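Local atomic coordinates of galectin 2 (Gallus gallus, PDB entry 2YMZ), a protein that probably binds carbohydrates, as a lectin of the galectin family, whose members typically recognise beta-galactosides. Residues G35-S38 with S39-A42; V94-P97 with D98-V102. All coordinates share one frame; numbering follows the deposited sequence.

Contact 1: G35-S38 with S39-A42; sequences GCKS and SDLA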
loop_
_atom_site.group_PDB
_atom_site.type_symbol
_atom_site.label_atom_id
_atom_site.label_comp_id
_atom_site.label_asym_id
_atom_site.label_seq_id
_atom_site.Cartn_x
_atom_site.Cartn_y
_atom_site.Cartn_z
ATOM N N GLY A 35 7.496 9.470 -6.467
ATOM C CA GLY A 35 8.667 9.806 -7.294
ATOM C C GLY A 35 9.319 8.561 -7.810
ATOM O O GLY A 35 8.666 7.613 -8.147
ATOM N N CYS A 36 10.640 8.585 -7.839
ATOM C CA CYS A 36 11.275 7.371 -8.286
ATOM C C CYS A 36 12.014 6.607 -7.214
ATOM O O CYS A 36 12.319 5.421 -7.453
ATOM C CB CYS A 36 12.057 7.621 -9.565
ATOM S SG CYS A 36 13.625 8.351 -9.207
ATOM N N LYS A 37 12.240 7.222 -6.030
ATOM C CA LYS A 37 12.758 6.558 -4.857
ATOM C C LYS A 37 12.671 7.542 -3.688
ATOM O O LYS A 37 12.191 8.654 -3.871
ATOM C CB LYS A 37 14.231 6.130 -5.112
ATOM C CG LYS A 37 15.134 7.318 -5.417
ATOM C CD LYS A 37 16.587 6.820 -5.607
ATOM C CE LYS A 37 16.790 6.146 -6.944
ATOM N NZ LYS A 37 18.193 6.336 -7.428
ATOM N N SER A 38 13.061 7.161 -2.484
ATOM C CA SER A 38 12.821 8.081 -1.373
ATOM C C SER A 38 13.494 9.436 -1.528
ATOM O O SER A 38 12.959 10.439 -1.073
ATOM C CB SER A 38 13.134 7.454 -0.018
ATOM O OG SER A 38 14.457 6.963 -0.026
ATOM N N SER A 39 14.621 9.482 -2.253
ATOM C CA SER A 39 15.422 10.705 -2.362
ATOM C C SER A 39 15.130 11.539 -3.618
ATOM O O SER A 39 15.695 12.591 -3.847
ATOM C CB SER A 39 16.888 10.257 -2.353
ATOM O OG SER A 39 17.083 9.387 -3.436
ATOM N N ASP A 40 14.228 11.069 -4.460
ATOM C CA ASP A 40 13.879 11.728 -5.689
ATOM C C ASP A 40 12.346 11.724 -5.838
ATOM O O ASP A 40 11.746 10.711 -6.201
ATOM C CB ASP A 40 14.528 11.034 -6.893
ATOM C CG ASP A 40 16.004 11.356 -6.990
ATOM O OD1 ASP A 40 16.304 12.510 -7.356
ATOM O OD2 ASP A 40 16.829 10.513 -6.576
ATOM N N LEU A 41 11.696 12.847 -5.546
ATOM C CA LEU A 41 10.230 12.928 -5.547
ATOM C C LEU A 41 9.700 13.971 -6.499
ATOM O O LEU A 41 10.183 15.116 -6.515
ATOM C CB LEU A 41 9.735 13.332 -4.109
ATOM C CG LEU A 41 10.159 12.353 -2.978
ATOM C CD1 LEU A 41 9.711 12.883 -1.595
ATOM C CD2 LEU A 41 9.519 10.961 -3.222
ATOM N N ALA A 42 8.763 13.565 -7.355
ATOM C CA ALA A 42 8.011 14.483 -8.182
ATOM C C ALA A 42 7.021 15.315 -7.379
ATOM O O ALA A 42 6.806 16.479 -7.690
ATOM C CB ALA A 42 7.315 13.727 -9.303
#

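Contact 2: V94-P97 with D98-V102; sequences VKLP and DGHEV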
loop_
_atom_site.group_PDB
_atom_site.type_symbol
_atom_site.label_atom_id
_atom_site.label_comp_id
_atom_site.label_asym_id
_atom_site.label_seq_id
_atom_site.Cartn_x
_atom_site.Cartn_y
_atom_site.Cartn_z
ATOM N N VAL A 94 -4.145 17.302 -7.426
ATOM C CA VAL A 94 -4.629 16.602 -6.240
ATOM C C VAL A 94 -6.048 17.101 -5.957
ATOM O O VAL A 94 -6.273 18.304 -5.648
ATOM C CB VAL A 94 -3.705 16.788 -5.013
ATOM C CG1 VAL A 94 -4.212 15.870 -3.858
ATOM C CG2 VAL A 94 -2.248 16.415 -5.350
ATOM N N LYS A 95 -7.027 16.203 -6.000
ATOM C CA LYS A 95 -8.409 16.645 -5.688
ATOM C C LYS A 95 -8.754 16.349 -4.249
ATOM O O LYS A 95 -8.564 15.223 -3.739
ATOM C CB LYS A 95 -9.434 15.913 -6.546
ATOM C CG LYS A 95 -9.214 16.079 -8.015
ATOM C CD LYS A 95 -10.401 15.401 -8.714
ATOM C CE LYS A 95 -10.037 15.167 -10.173
ATOM N NZ LYS A 95 -11.086 14.271 -10.771
ATOM N N LEU A 96 -9.238 17.374 -3.570
ATOM C CA LEU A 96 -9.509 17.237 -2.134
ATOM C C LEU A 96 -10.999 16.960 -1.932
ATOM O O LEU A 96 -11.826 17.217 -2.827
ATOM C CB LEU A 96 -9.090 18.506 -1.401
ATOM C CG LEU A 96 -7.705 19.146 -1.634
ATOM C CD1 LEU A 96 -7.447 20.437 -0.854
ATOM C CD2 LEU A 96 -6.635 18.114 -1.356
ATOM N N PRO A 97 -11.365 16.503 -0.735
ATOM C CA PRO A 97 -12.795 16.139 -0.446
ATOM C C PRO A 97 -13.788 17.260 -0.744
ATOM O O PRO A 97 -14.868 17.002 -1.328
ATOM C CB PRO A 97 -12.763 15.866 1.038
ATOM C CG PRO A 97 -11.353 15.307 1.269
ATOM C CD PRO A 97 -10.465 16.148 0.370
ATOM N N ASP A 98 -13.432 18.498 -0.386
ATOM C CA ASP A 98 -14.325 19.632 -0.704
ATOM C C ASP A 98 -14.395 19.993 -2.188
ATOM O O ASP A 98 -15.110 20.903 -2.535
ATOM C CB ASP A 98 -13.985 20.849 0.129
ATOM C CG ASP A 98 -12.584 21.382 -0.141
ATOM O OD1 ASP A 98 -11.942 21.018 -1.182
ATOM O OD2 ASP A 98 -12.120 22.158 0.715
ATOM N N GLY A 99 -13.674 19.287 -3.054
ATOM C CA GLY A 99 -13.659 19.619 -4.488
ATOM C C GLY A 99 -12.584 20.630 -4.907
ATOM O O GLY A 99 -12.321 20.777 -6.087
ATOM N N HIS A 100 -11.921 21.293 -3.959
ATOM C CA HIS A 100 -10.745 22.068 -4.310
ATOM C C HIS A 100 -9.663 21.188 -4.990
ATOM O O HIS A 100 -9.467 20.047 -4.605
ATOM C CB HIS A 100 -10.160 22.739 -3.070
ATOM C CG HIS A 100 -8.986 23.607 -3.381
ATOM N ND1 HIS A 100 -9.112 24.811 -4.050
ATOM C CD2 HIS A 100 -7.658 23.458 -3.112
ATOM C CE1 HIS A 100 -7.914 25.359 -4.192
ATOM N NE2 HIS A 100 -7.017 24.560 -3.630
ATOM N N GLU A 101 -8.946 21.753 -5.960
ATOM C CA GLU A 101 -7.844 21.079 -6.653
ATOM C C GLU A 101 -6.550 21.803 -6.382
ATOM O O GLU A 101 -6.468 23.048 -6.475
ATOM C CB GLU A 101 -8.130 21.055 -8.169
ATOM C CG GLU A 101 -9.347 20.189 -8.475
ATOM C CD GLU A 101 -9.695 20.201 -9.938
ATOM O OE1 GLU A 101 -9.320 21.176 -10.610
ATOM O OE2 GLU A 101 -10.327 19.237 -10.396
ATOM N N VAL A 102 -5.555 21.048 -5.939
ATOM C CA VAL A 102 -4.217 21.571 -5.830
ATOM C C VAL A 102 -3.455 21.121 -7.036
ATOM O O VAL A 102 -3.388 19.916 -7.346
ATOM C CB VAL A 102 -3.544 21.077 -4.541
ATOM C CG1 VAL A 102 -2.100 21.621 -4.444
ATOM C CG2 VAL A 102 -4.388 21.480 -3.354
#

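Contact 1: G35-S38 with S39-A42
Cys36 and Lys37 both stand across from Asp40 where the chain folds back between strands 30-34 and 40-48, a classic beta bulge set beside the type I turn that runs from Lys37 to Asp40. Two backbone bonds hold it: Cys36 N to Asp40 O at 2.9 Å, and the longer Asp40 N to Lys37 O at 3.2 Å. Gly35 CA comes within 3.4 Å of Asp40 O in a CA-H...O contact. Lys37 and Asp40 run side by side in the same direction. With chi1 of 60° the Lys37 chain leaves between its own N and carbonyl carbon, and its CD passes 3.4 Å from Ser39 OG, which makes a weak hydrogen bond to Asp40 OD2; Lys37 NZ stays 4.5 Å from Asp40 OD2, beyond a salt bridge. Asp40 OD1 instead accepts from the backbone N of Ser61, tying the turn to the neighbouring hairpin. Beside the carboxylate, Cys36 SG rests 3.7 Å from Asp40 CB. Leu41 leaves the strand on the side away from Asp40, and its CD2 lies 3.6 Å from Lys37 O. The whole is a bulged antiparallel hairpin in the galectin beta-sandwich.

Contact 2: V94-P97 with D98-V102
The His100 imidazole meets Leu96 at its edge, where Leu96 CD1 lies in the ring plane 3.8 Å from His100 CD2; beyond the hairpin the ring stacks with His72, and its NE2 is hydrogen-bonded to Asp70. This is the beta hairpin of strands 91-95 and 101-105, closed by a type I turn from Leu96 to Gly99. A chi1 of -177° turns the His100 ring away from the backbone N and lays it alongside Leu96. Leu96 CD1 also reaches Val102 CG2 at 4.1 Å, and Val94 pairs with Val102 on the same buried face, next to Phe45 and Cys56 of the facing sheet. On the other face Lys95 and Glu101 lie side by side, pointing the same way, their charged ends too far apart for a salt bridge; Lys95 NZ has a long, weak ion pair with Glu86. Reciprocal backbone bonds join Val94 and Val102, followed by Leu96 N to His100 O at 2.9 Å. The positive phi of Gly99 (89°) suits a residue without a side chain. Asp98 makes an Asx turn: His100 N donates to Asp98 OD1 at 2.8 Å from above the carboxylate plane, while Asp98 OD2 takes bonds from Asn74 and His72.

Overall arrangement
Contacts 1 and 2 are both tight reversals joining antiparallel strands, but they belong to different sheets of the sandwich and lie on opposite sides of the chain's centre. Their centres are 23 Å apart and their nearest atoms about 9 Å. Residues 35-42 join two strands of one sheet, whereas residues 94-102 join the outermost strand 101-105 of the other sheet to its neighbour 91-95. The sheets nevertheless meet: strand 40-48, entered from contact 1, carries Leu43 and Phe45 onto Val94 of contact 2. That strand probably belongs to the sheet whose concave face binds sugar in galectins; contact 2 lies in the other. Each turn uses an aspartate, Asp40 or Asp98, to bind residues outside its own hairpin.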